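Local coordinates for CLIP-associating protein 2 (Mus musculus, PDB 3WOZ) that contributes to microtubule dynamics through its TOG domains, the one here being a HEAT-repeat array that probably acts on tubulin, at residues C48-F51 / T52-F55; H59-V62 / F63-L67; E68-V71 / D72-Q75; Q82-L85 / F86-T90. One frame throughout, in Å; residues are numbered along the deposited sequence.

Interaction 1. Residues C48-F51 / T52-F55; sequences CEIF and TRMF
Thr52 grips Cys48 O twice: OG1 donates to it over 2.7 Å, and Thr52 N reaches it over 3.0 Å as an ordinary helical bond. The two donors arrive from opposite faces of the carbonyl plane. The hydroxyl can do this because chi1 of -60° places OG1 beside the backbone N and turns it back over the preceding turn. The same OG1 takes the indole NE1 of Trp84 as a further partner, so the hydroxyl has two partners. A valine here would probably leave Cys48 O with one grip fewer and the Trp84 N-H without its mate. Elsewhere on the helix, Met54, present as selenomethionine, brings SE to the edge of the Phe51 ring, near its plane and 3.9 Å from CD1, which makes a Met-aromatic contact. Near the C-terminal part of the helix, Phe55 CD2 comes within 3.3 Å of Phe51 O, obliquely to the ring, while Phe55 N makes a weak bond to that oxygen. On the solvent side, in one of its two conformers and so only tentatively, the Arg53 guanidinium lies over Ile50 CA. Farther out, Leu26 and Leu29 of helix 19-34 pack on Phe51, and Phe73 meets its ring edge-to-face. A threonine hydroxyl bonded to the carbonyl four residues back is a familiar intrahelical motif, used here in helix 41-54 of an all-helical TOG domain built from HEAT repeats.

Interaction 2. Residues H59-V62 / F63-L67; sequences HGKV and FSMFL
Phe66 N donates to Val62 O over 2.8 Å, the shortest of four backbone bonds that set up the opening turns of helix 60-77. Phe63 N to His59 O and Met65 N to Lys61 O follow, each 3.0 Å long, and Ser64 N completes the set on Gly60 O. Ahead of them sits His59 at the N-cap, where ND1 accepts weakly from Lys61 N at 3.3 Å and from Val62 N at 3.5 Å. Val62 N approaches the edge of the imidazole in the ring plane, its N-H...ND1 angle a nearly straight 165°. Accepting at ND1 means that this nitrogen probably carries no proton, and the amides of a helix start would favour that state. The cap is positioned in turn by Trp19, whose ring stacks on His59, and by Asp57, which holds the His59 backbone N. Beyond the polar shell, Lys61 and Met65, a selenomethionine, run across each other at a slant: Lys61 CE lies 4.0 Å from Met65 SE, and Met65 CG passes 3.2 Å from Lys61 O. With CG of Met65 beside its own backbone N (chi1 -72°), the chain is directed back along the helix toward Lys61. Phe63 is thrown the other way, where Leu67 CG sits over one face of its ring, toward the rim. Val62 and Met65 pack on helix 19-34, whereas Ser64 and Leu67 meet helix 102-118. The whole is a side-chain N-cap, made by histidine, at the head of a helix packed between others in a HEAT-repeat array.

Interaction 3. Residues E68-V71 / D72-Q75; sequences ETLV and DFIQ
Leu70 O receives Ile74 N at 2.7 Å with an almost straight N-H...O angle of 172°, and Thr69 O to Phe73 N and Val71 O to Gln75 N, both 3.0 Å, continue the regular alpha-helical pattern through the middle of helix 60-77. Ile74 lies back over the carbonyl it bonds: CG1 stands 3.1 Å and CD1 3.4 Å from Leu70 O, because chi1 of -64° sets CG1 beside the backbone N, which carries the CG1-CD1 branch back over the preceding turn. Farther out it packs on Thr115 and Ser118 of helix 102-118, on Phe119 and on Leu88. Cut back to alanine, this side chain would probably leave a gap between the Leu70 carbonyl and helix 102-118. Leu70 CD2 touches Phe73 CD1 at 4.2 Å, meeting the ring obliquely. Phe73 itself is carried toward Leu44 and Leu47 of helix 41-54. Val71 and Gln75 run side by side, pointing the same way, with Val71 CG1 3.9 Å from Gln75 OE1; the amide also passes close to Val71 O. The chemistry is therefore divided: Leu70, Phe73 and Ile74 give the buried side of the helix an apolar surface, while the polar ends of Glu68 and Gln75 stay on its exposed side and the buried hydroxyl of Thr69 is satisfied, Met65 O one turn back being its main partner, with Gln30 of helix 19-34 also within hydrogen-bonding distance.

Interaction 4. Residues Q82-L85 / F86-T90; sequences QDWL and FVLLT
Trp84 meets Val87 and Leu88 in a buried CH-pi contact at the start of helix 85-96, where the loop after helix 60-77 turns into the next helix. Leu88 CB sits over the six-membered ring, 4.0 Å from its centroid and 23° off the normal, and Val87 CB lies over the five-membered ring on that same face, off-centre. Both aliphatic chains cross the indole at about a right angle. Leu88 CD1 also reaches CZ3 of Trp84 at 3.7 Å, and Val87 CG1 comes within 3.5 Å of Trp84 NE1, whose hydrogen bond goes to Thr52 OG1. The indole meets this first turn because its CG is anti to the backbone N (chi1 -170°). Trp84 O accepts from Leu88 N over 3.0 Å, and Leu85 O takes Leu89 N in the same way. A water bridges Gln82 O, to which it donates at 2.8 Å, and Phe86 N, from which it accepts at 2.7 Å. One turn later, Phe86 O is held from opposite faces by Thr90 N and Thr90 OG1, the hydroxyl being 2.6 Å away, while Thr90 CG2 rests over one face of the Phe86 ring near its rim. Around this junction, Trp84 packs on Cys48 and Phe51 of helix 41-54, Leu85 and Leu89 turn to helices 102-118 and 121-133, and Leu88 touches Thr115 and Phe119, all within a strandless helical domain.

Along the chain the four contacts come in series, none enclosing another, and each is a local turn that closes no long loop. Interaction 1 lies in the C-terminal part of helix 41-54; interactions 2 and 3 occupy successive parts of helix 60-77, adjoin in sequence and are joined by the Thr69 hydroxyl bond to Met65 O; interaction 4 starts helix 85-96. Their side chains then tie these three consecutive helices together. Phe51 and Phe55 of interaction 1 meet Phe66 of interaction 2, and Thr52 probably hydrogen-bonds Trp84 of interaction 4. Leu70 and Phe73 of interaction 3 reach both Phe51 and Trp84, and Ile74 reaches Leu88. Interactions 2 and 4 do not touch.

Interaction 1. Residues C48-F51 / T52-F55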
loop_
_atom_site.group_PDB
_atom_site.type_symbol
_atom_site.label_atom_id
_atom_site.label_comp_id
_atom_site.label_asym_id
_atom_site.label_seq_id
_atom_site.Cartn_x
_atom_site.Cartn_y
_atom_site.Cartn_z
ATOM N N CYS A 48 10.313 0.341 13.174
ATOM C CA CYS A 48 10.023 0.097 11.766
ATOM C C CYS A 48 10.593 -1.235 11.290
ATOM O O CYS A 48 9.973 -1.922 10.481
ATOM C CB CYS A 48 10.547 1.233 10.897
ATOM S SG CYS A 48 9.574 2.722 11.055
ATOM N N GLU A 49 11.766 -1.588 11.807
ATOM C CA GLU A 49 12.419 -2.855 11.475
ATOM C C GLU A 49 11.676 -4.043 12.084
ATOM O O GLU A 49 11.535 -5.089 11.444
ATOM C CB GLU A 49 13.888 -2.832 11.907
ATOM C CG GLU A 49 14.740 -1.878 11.065
ATOM C CD GLU A 49 16.106 -1.584 11.668
ATOM O OE1 GLU A 49 16.416 -2.104 12.766
ATOM O OE2 GLU A 49 16.871 -0.825 11.037
ATOM N N ILE A 50 11.196 -3.864 13.314
ATOM C CA ILE A 50 10.344 -4.844 13.986
ATOM C C ILE A 50 9.013 -5.034 13.247
ATOM O O ILE A 50 8.561 -6.163 13.055
ATOM C CB ILE A 50 10.079 -4.441 15.457
ATOM C CG1 ILE A 50 11.359 -4.605 16.290
ATOM C CG2 ILE A 50 8.932 -5.267 16.060
ATOM C CD1 ILE A 50 11.325 -3.899 17.648
ATOM N N PHE A 51 8.405 -3.926 12.828
ATOM C CA PHE A 51 7.120 -3.967 12.138
ATOM C C PHE A 51 7.219 -4.601 10.753
ATOM O O PHE A 51 6.301 -5.298 10.324
ATOM C CB PHE A 51 6.499 -2.566 12.050
ATOM C CG PHE A 51 5.679 -2.176 13.254
ATOM C CD1 PHE A 51 5.462 -3.068 14.303
ATOM C CD2 PHE A 51 5.082 -0.920 13.317
ATOM C CE1 PHE A 51 4.686 -2.706 15.400
ATOM C CE2 PHE A 51 4.303 -0.555 14.406
ATOM C CZ PHE A 51 4.104 -1.453 15.449
ATOM N N THR A 52 8.335 -4.346 10.065
ATOM C CA THR A 52 8.630 -4.964 8.774
ATOM C C THR A 52 8.572 -6.489 8.880
ATOM O O THR A 52 7.954 -7.149 8.042
ATOM C CB THR A 52 10.013 -4.515 8.236
ATOM O OG1 THR A 52 10.020 -3.094 8.062
ATOM C CG2 THR A 52 10.335 -5.182 6.893
ATOM N N ARG A 53 9.201 -7.028 9.925
ATOM C CA ARG A 53 9.200 -8.468 10.186
ATOM C C ARG A 53 7.833 -8.954 10.669
ATOM O O ARG A 53 7.419 -10.077 10.361
ATOM C CB ARG A 53 10.281 -8.832 11.206
ATOM C CG ARG A 53 11.707 -8.575 10.729
ATOM C CD ARG A 53 12.718 -9.315 11.592
ATOM N NE ARG A 53 12.541 -9.025 13.011
ATOM C CZ ARG A 53 13.109 -8.004 13.644
ATOM N NH1 ARG A 53 13.895 -7.164 12.983
ATOM N NH2 ARG A 53 12.888 -7.822 14.938
HETATM N N MSE A 54 7.134 -8.099 11.417
HETATM C CA MSE A 54 5.805 -8.419 11.943
HETATM C C MSE A 54 4.768 -8.685 10.846
HETATM O O MSE A 54 3.768 -9.357 11.081
HETATM C CB MSE A 54 5.314 -7.319 12.887
HETATM C CG MSE A 54 4.623 -7.855 14.131
HETATM SE SE MSE A 54 4.659 -6.619 15.639
HETATM C CE MSE A 54 5.124 -7.866 17.074
ATOM N N PHE A 55 5.009 -8.155 9.650
ATOM C CA PHE A 55 4.148 -8.445 8.509
ATOM C C PHE A 55 4.105 -9.939 8.196
ATOM O O PHE A 55 3.127 -10.427 7.635
ATOM C CB PHE A 55 4.580 -7.644 7.276
ATOM C CG PHE A 55 4.026 -6.250 7.240
ATOM C CD1 PHE A 55 2.669 -6.034 7.042
ATOM C CD2 PHE A 55 4.864 -5.151 7.403
ATOM C CE1 PHE A 55 2.145 -4.743 7.017
ATOM C CE2 PHE A 55 4.347 -3.850 7.370
ATOM C CZ PHE A 55 2.984 -3.652 7.171
HETATM O O HOH W 1 15.441 -4.587 14.719
#

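Interaction 2. Residues H59-V62 / F63-L67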
loop_
_atom_site.group_PDB
_atom_site.type_symbol
_atom_site.label_atom_id
_atom_site.label_comp_id
_atom_site.label_asym_id
_atom_site.label_seq_id
_atom_site.Cartn_x
_atom_site.Cartn_y
_atom_site.Cartn_z
ATOM N N HIS A 59 1.791 -15.980 14.149
ATOM C CA HIS A 59 0.720 -16.085 15.128
ATOM C C HIS A 59 -0.425 -15.135 14.800
ATOM O O HIS A 59 -0.228 -13.918 14.717
ATOM C CB HIS A 59 1.251 -15.826 16.536
ATOM C CG HIS A 59 0.335 -16.307 17.616
ATOM N ND1 HIS A 59 -0.733 -15.564 18.070
ATOM C CD2 HIS A 59 0.322 -17.460 18.325
ATOM C CE1 HIS A 59 -1.363 -16.236 19.016
ATOM N NE2 HIS A 59 -0.744 -17.392 19.188
ATOM N N GLY A 60 -1.616 -15.705 14.625
ATOM C CA GLY A 60 -2.814 -14.959 14.227
ATOM C C GLY A 60 -3.237 -13.817 15.136
ATOM O O GLY A 60 -3.643 -12.760 14.654
ATOM N N LYS A 61 -3.147 -14.026 16.449
ATOM C CA LYS A 61 -3.553 -13.005 17.418
ATOM C C LYS A 61 -2.558 -11.850 17.421
ATOM O O LYS A 61 -2.953 -10.688 17.406
ATOM C CB LYS A 61 -3.709 -13.613 18.822
ATOM C CG LYS A 61 -3.988 -12.621 19.956
ATOM C CD LYS A 61 -5.340 -11.922 19.796
ATOM C CE LYS A 61 -5.682 -11.094 21.028
ATOM N NZ LYS A 61 -6.800 -10.148 20.762
ATOM N N VAL A 62 -1.271 -12.184 17.420
ATOM C CA VAL A 62 -0.208 -11.185 17.375
ATOM C C VAL A 62 -0.343 -10.323 16.116
ATOM O O VAL A 62 -0.266 -9.093 16.194
ATOM C CB VAL A 62 1.197 -11.832 17.442
ATOM C CG1 VAL A 62 2.287 -10.773 17.359
ATOM C CG2 VAL A 62 1.355 -12.647 18.730
ATOM N N PHE A 63 -0.573 -10.976 14.976
ATOM C CA PHE A 63 -0.658 -10.295 13.682
ATOM C C PHE A 63 -1.845 -9.331 13.608
ATOM O O PHE A 63 -1.697 -8.207 13.140
ATOM C CB PHE A 63 -0.687 -11.307 12.525
ATOM C CG PHE A 63 -0.772 -10.677 11.157
ATOM C CD1 PHE A 63 -1.953 -10.737 10.424
ATOM C CD2 PHE A 63 0.325 -10.014 10.607
ATOM C CE1 PHE A 63 -2.044 -10.159 9.158
ATOM C CE2 PHE A 63 0.246 -9.429 9.345
ATOM C CZ PHE A 63 -0.943 -9.504 8.616
ATOM N N SER A 64 -3.009 -9.774 14.074
ATOM C CA SER A 64 -4.196 -8.921 14.138
ATOM C C SER A 64 -4.022 -7.732 15.080
ATOM O O SER A 64 -4.473 -6.630 14.772
ATOM C CB SER A 64 -5.431 -9.730 14.521
ATOM O OG SER A 64 -6.006 -10.299 13.362
HETATM N N MSE A 65 -3.370 -7.964 16.219
HETATM C CA MSE A 65 -3.017 -6.886 17.148
HETATM C C MSE A 65 -2.018 -5.897 16.537
HETATM O O MSE A 65 -2.079 -4.695 16.810
HETATM C CB MSE A 65 -2.418 -7.458 18.426
HETATM C CG MSE A 65 -3.399 -8.150 19.348
HETATM SE SE MSE A 65 -2.412 -8.816 20.891
HETATM C CE MSE A 65 -1.822 -7.093 21.603
ATOM N N PHE A 66 -1.092 -6.423 15.736
ATOM C CA PHE A 66 -0.108 -5.614 15.014
ATOM C C PHE A 66 -0.801 -4.678 14.024
ATOM O O PHE A 66 -0.529 -3.479 14.008
ATOM C CB PHE A 66 0.924 -6.521 14.322
ATOM C CG PHE A 66 1.554 -5.926 13.085
ATOM C CD1 PHE A 66 2.420 -4.834 13.168
ATOM C CD2 PHE A 66 1.303 -6.484 11.832
ATOM C CE1 PHE A 66 3.010 -4.299 12.019
ATOM C CE2 PHE A 66 1.891 -5.961 10.675
ATOM C CZ PHE A 66 2.743 -4.863 10.766
ATOM N N LEU A 67 -1.704 -5.231 13.216
ATOM C CA LEU A 67 -2.510 -4.437 12.283
ATOM C C LEU A 67 -3.281 -3.301 12.959
ATOM O O LEU A 67 -3.396 -2.213 12.397
ATOM C CB LEU A 67 -3.485 -5.324 11.510
ATOM C CG LEU A 67 -2.887 -6.273 10.471
ATOM C CD1 LEU A 67 -3.995 -7.133 9.891
ATOM C CD2 LEU A 67 -2.123 -5.511 9.360
#

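Interaction 3. Residues E68-V71 / D72-Q75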
loop_
_atom_site.group_PDB
_atom_site.type_symbol
_atom_site.label_atom_id
_atom_site.label_comp_id
_atom_site.label_asym_id
_atom_site.label_seq_id
_atom_site.Cartn_x
_atom_site.Cartn_y
_atom_site.Cartn_z
ATOM N N GLU A 68 -3.802 -3.564 14.157
ATOM C CA GLU A 68 -4.531 -2.549 14.926
ATOM C C GLU A 68 -3.610 -1.465 15.466
ATOM O O GLU A 68 -3.989 -0.302 15.527
ATOM C CB GLU A 68 -5.303 -3.185 16.083
ATOM C CG GLU A 68 -6.518 -3.966 15.640
ATOM C CD GLU A 68 -7.128 -4.802 16.751
ATOM O OE1 GLU A 68 -6.373 -5.465 17.497
ATOM O OE2 GLU A 68 -8.372 -4.805 16.865
ATOM N N THR A 69 -2.411 -1.859 15.875
ATOM C CA THR A 69 -1.414 -0.930 16.398
ATOM C C THR A 69 -0.897 0.009 15.301
ATOM O O THR A 69 -0.557 1.160 15.577
ATOM C CB THR A 69 -0.235 -1.695 17.042
ATOM O OG1 THR A 69 -0.748 -2.738 17.875
ATOM C CG2 THR A 69 0.635 -0.766 17.892
ATOM N N LEU A 70 -0.850 -0.490 14.063
ATOM C CA LEU A 70 -0.381 0.289 12.909
ATOM C C LEU A 70 -1.147 1.592 12.733
ATOM O O LEU A 70 -0.559 2.613 12.373
ATOM C CB LEU A 70 -0.475 -0.526 11.611
ATOM C CG LEU A 70 0.708 -1.364 11.110
ATOM C CD1 LEU A 70 0.339 -2.019 9.781
ATOM C CD2 LEU A 70 1.977 -0.524 10.941
ATOM N N VAL A 71 -2.453 1.548 12.996
ATOM C CA VAL A 71 -3.332 2.708 12.833
ATOM C C VAL A 71 -2.842 3.868 13.700
ATOM O O VAL A 71 -2.644 4.976 13.207
ATOM C CB VAL A 71 -4.807 2.353 13.158
ATOM C CG1 VAL A 71 -5.690 3.604 13.193
ATOM C CG2 VAL A 71 -5.344 1.357 12.140
ATOM N N ASP A 72 -2.624 3.584 14.982
ATOM C CA ASP A 72 -2.103 4.559 15.939
ATOM C C ASP A 72 -0.677 4.984 15.622
ATOM O O ASP A 72 -0.325 6.151 15.781
ATOM C CB ASP A 72 -2.158 3.979 17.351
ATOM C CG ASP A 72 -3.568 3.804 17.839
ATOM O OD1 ASP A 72 -4.061 2.650 17.843
ATOM O OD2 ASP A 72 -4.193 4.828 18.188
ATOM N N PHE A 73 0.132 4.021 15.186
ATOM C CA PHE A 73 1.533 4.254 14.852
ATOM C C PHE A 73 1.655 5.203 13.673
ATOM O O PHE A 73 2.403 6.178 13.737
ATOM C CB PHE A 73 2.231 2.922 14.558
ATOM C CG PHE A 73 3.657 3.058 14.101
ATOM C CD1 PHE A 73 4.020 2.699 12.808
ATOM C CD2 PHE A 73 4.642 3.528 14.966
ATOM C CE1 PHE A 73 5.337 2.802 12.384
ATOM C CE2 PHE A 73 5.958 3.642 14.547
ATOM C CZ PHE A 73 6.308 3.270 13.257
ATOM N N ILE A 74 0.905 4.920 12.608
ATOM C CA ILE A 74 0.870 5.785 11.438
ATOM C C ILE A 74 0.358 7.186 11.800
ATOM O O ILE A 74 0.963 8.185 11.417
ATOM C CB ILE A 74 0.025 5.177 10.289
ATOM C CG1 ILE A 74 0.666 3.882 9.772
ATOM C CG2 ILE A 74 -0.131 6.176 9.151
ATOM C CD1 ILE A 74 -0.300 2.957 9.050
ATOM N N GLN A 75 -0.745 7.252 12.545
ATOM C CA GLN A 75 -1.342 8.541 12.911
ATOM C C GLN A 75 -0.416 9.429 13.749
ATOM O O GLN A 75 -0.396 10.640 13.572
ATOM C CB GLN A 75 -2.694 8.343 13.601
ATOM C CG GLN A 75 -3.808 7.995 12.624
ATOM C CD GLN A 75 -5.070 7.493 13.300
ATOM O OE1 GLN A 75 -5.072 7.179 14.492
ATOM N NE2 GLN A 75 -6.150 7.411 12.537
#

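Interaction 4. Residues Q82-L85 / F86-T90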
loop_
_atom_site.group_PDB
_atom_site.type_symbol
_atom_site.label_atom_id
_atom_site.label_comp_id
_atom_site.label_asym_id
_atom_site.label_seq_id
_atom_site.Cartn_x
_atom_site.Cartn_y
_atom_site.Cartn_z
ATOM N N GLN A 82 8.247 8.695 6.070
ATOM C CA GLN A 82 8.299 8.732 4.605
ATOM C C GLN A 82 9.276 7.725 3.988
ATOM O O GLN A 82 9.016 7.182 2.908
ATOM C CB GLN A 82 8.563 10.155 4.100
ATOM C CG GLN A 82 7.304 11.022 4.134
ATOM C CD GLN A 82 7.539 12.468 3.725
ATOM O OE1 GLN A 82 8.475 12.784 2.986
ATOM N NE2 GLN A 82 6.676 13.356 4.201
ATOM N N ASP A 83 10.381 7.468 4.683
ATOM C CA ASP A 83 11.383 6.510 4.218
ATOM C C ASP A 83 10.952 5.062 4.444
ATOM O O ASP A 83 11.513 4.146 3.840
ATOM C CB ASP A 83 12.736 6.769 4.890
ATOM C CG ASP A 83 13.343 8.103 4.492
ATOM O OD1 ASP A 83 13.890 8.788 5.378
ATOM O OD2 ASP A 83 13.276 8.473 3.300
ATOM N N TRP A 84 9.959 4.862 5.309
ATOM C CA TRP A 84 9.421 3.533 5.589
ATOM C C TRP A 84 8.158 3.257 4.773
ATOM O O TRP A 84 7.639 2.134 4.772
ATOM C CB TRP A 84 9.140 3.372 7.092
ATOM C CG TRP A 84 8.804 1.956 7.500
ATOM C CD1 TRP A 84 9.607 0.858 7.383
ATOM C CD2 TRP A 84 7.576 1.494 8.085
ATOM N NE1 TRP A 84 8.956 -0.258 7.856
ATOM C CE2 TRP A 84 7.709 0.104 8.293
ATOM C CE3 TRP A 84 6.377 2.123 8.454
ATOM C CZ2 TRP A 84 6.689 -0.673 8.856
ATOM C CZ3 TRP A 84 5.365 1.354 9.010
ATOM C CH2 TRP A 84 5.530 -0.032 9.208
ATOM N N LEU A 85 7.678 4.282 4.068
ATOM C CA LEU A 85 6.407 4.209 3.357
ATOM C C LEU A 85 6.355 3.104 2.296
ATOM O O LEU A 85 5.330 2.431 2.161
ATOM C CB LEU A 85 6.024 5.573 2.758
ATOM C CG LEU A 85 4.713 5.661 1.960
ATOM C CD1 LEU A 85 3.491 5.234 2.789
ATOM C CD2 LEU A 85 4.509 7.051 1.362
ATOM N N PHE A 86 7.449 2.915 1.557
ATOM C CA PHE A 86 7.500 1.855 0.548
ATOM C C PHE A 86 7.157 0.507 1.178
ATOM O O PHE A 86 6.340 -0.239 0.646
ATOM C CB PHE A 86 8.870 1.788 -0.151
ATOM C CG PHE A 86 9.050 0.558 -1.008
ATOM C CD1 PHE A 86 9.661 -0.585 -0.492
ATOM C CD2 PHE A 86 8.583 0.533 -2.322
ATOM C CE1 PHE A 86 9.817 -1.732 -1.279
ATOM C CE2 PHE A 86 8.734 -0.600 -3.113
ATOM C CZ PHE A 86 9.356 -1.736 -2.594
ATOM N N VAL A 87 7.783 0.214 2.314
ATOM C CA VAL A 87 7.586 -1.046 3.022
ATOM C C VAL A 87 6.160 -1.155 3.567
ATOM O O VAL A 87 5.496 -2.159 3.353
ATOM C CB VAL A 87 8.629 -1.227 4.157
ATOM C CG1 VAL A 87 8.214 -2.339 5.111
ATOM C CG2 VAL A 87 10.019 -1.504 3.568
ATOM N N LEU A 88 5.695 -0.108 4.247
ATOM C CA LEU A 88 4.356 -0.093 4.819
ATOM C C LEU A 88 3.285 -0.388 3.772
ATOM O O LEU A 88 2.473 -1.296 3.944
ATOM C CB LEU A 88 4.082 1.255 5.491
ATOM C CG LEU A 88 2.665 1.548 5.992
ATOM C CD1 LEU A 88 2.252 0.560 7.084
ATOM C CD2 LEU A 88 2.571 2.996 6.486
ATOM N N LEU A 89 3.310 0.375 2.681
ATOM C CA LEU A 89 2.264 0.322 1.671
ATOM C C LEU A 89 2.284 -0.980 0.864
ATOM O O LEU A 89 1.230 -1.602 0.653
ATOM C CB LEU A 89 2.343 1.549 0.753
ATOM C CG LEU A 89 1.352 1.667 -0.410
ATOM C CD1 LEU A 89 -0.096 1.475 0.061
ATOM C CD2 LEU A 89 1.527 3.000 -1.130
ATOM N N THR A 90 3.473 -1.398 0.433
ATOM C CA THR A 90 3.596 -2.605 -0.371
ATOM C C THR A 90 3.267 -3.856 0.434
ATOM O O THR A 90 2.600 -4.754 -0.077
ATOM C CB THR A 90 4.996 -2.756 -1.025
ATOM O OG1 THR A 90 6.005 -2.772 -0.012
ATOM C CG2 THR A 90 5.260 -1.620 -1.996
HETATM O O HOH W 2 9.303 4.902 1.394
#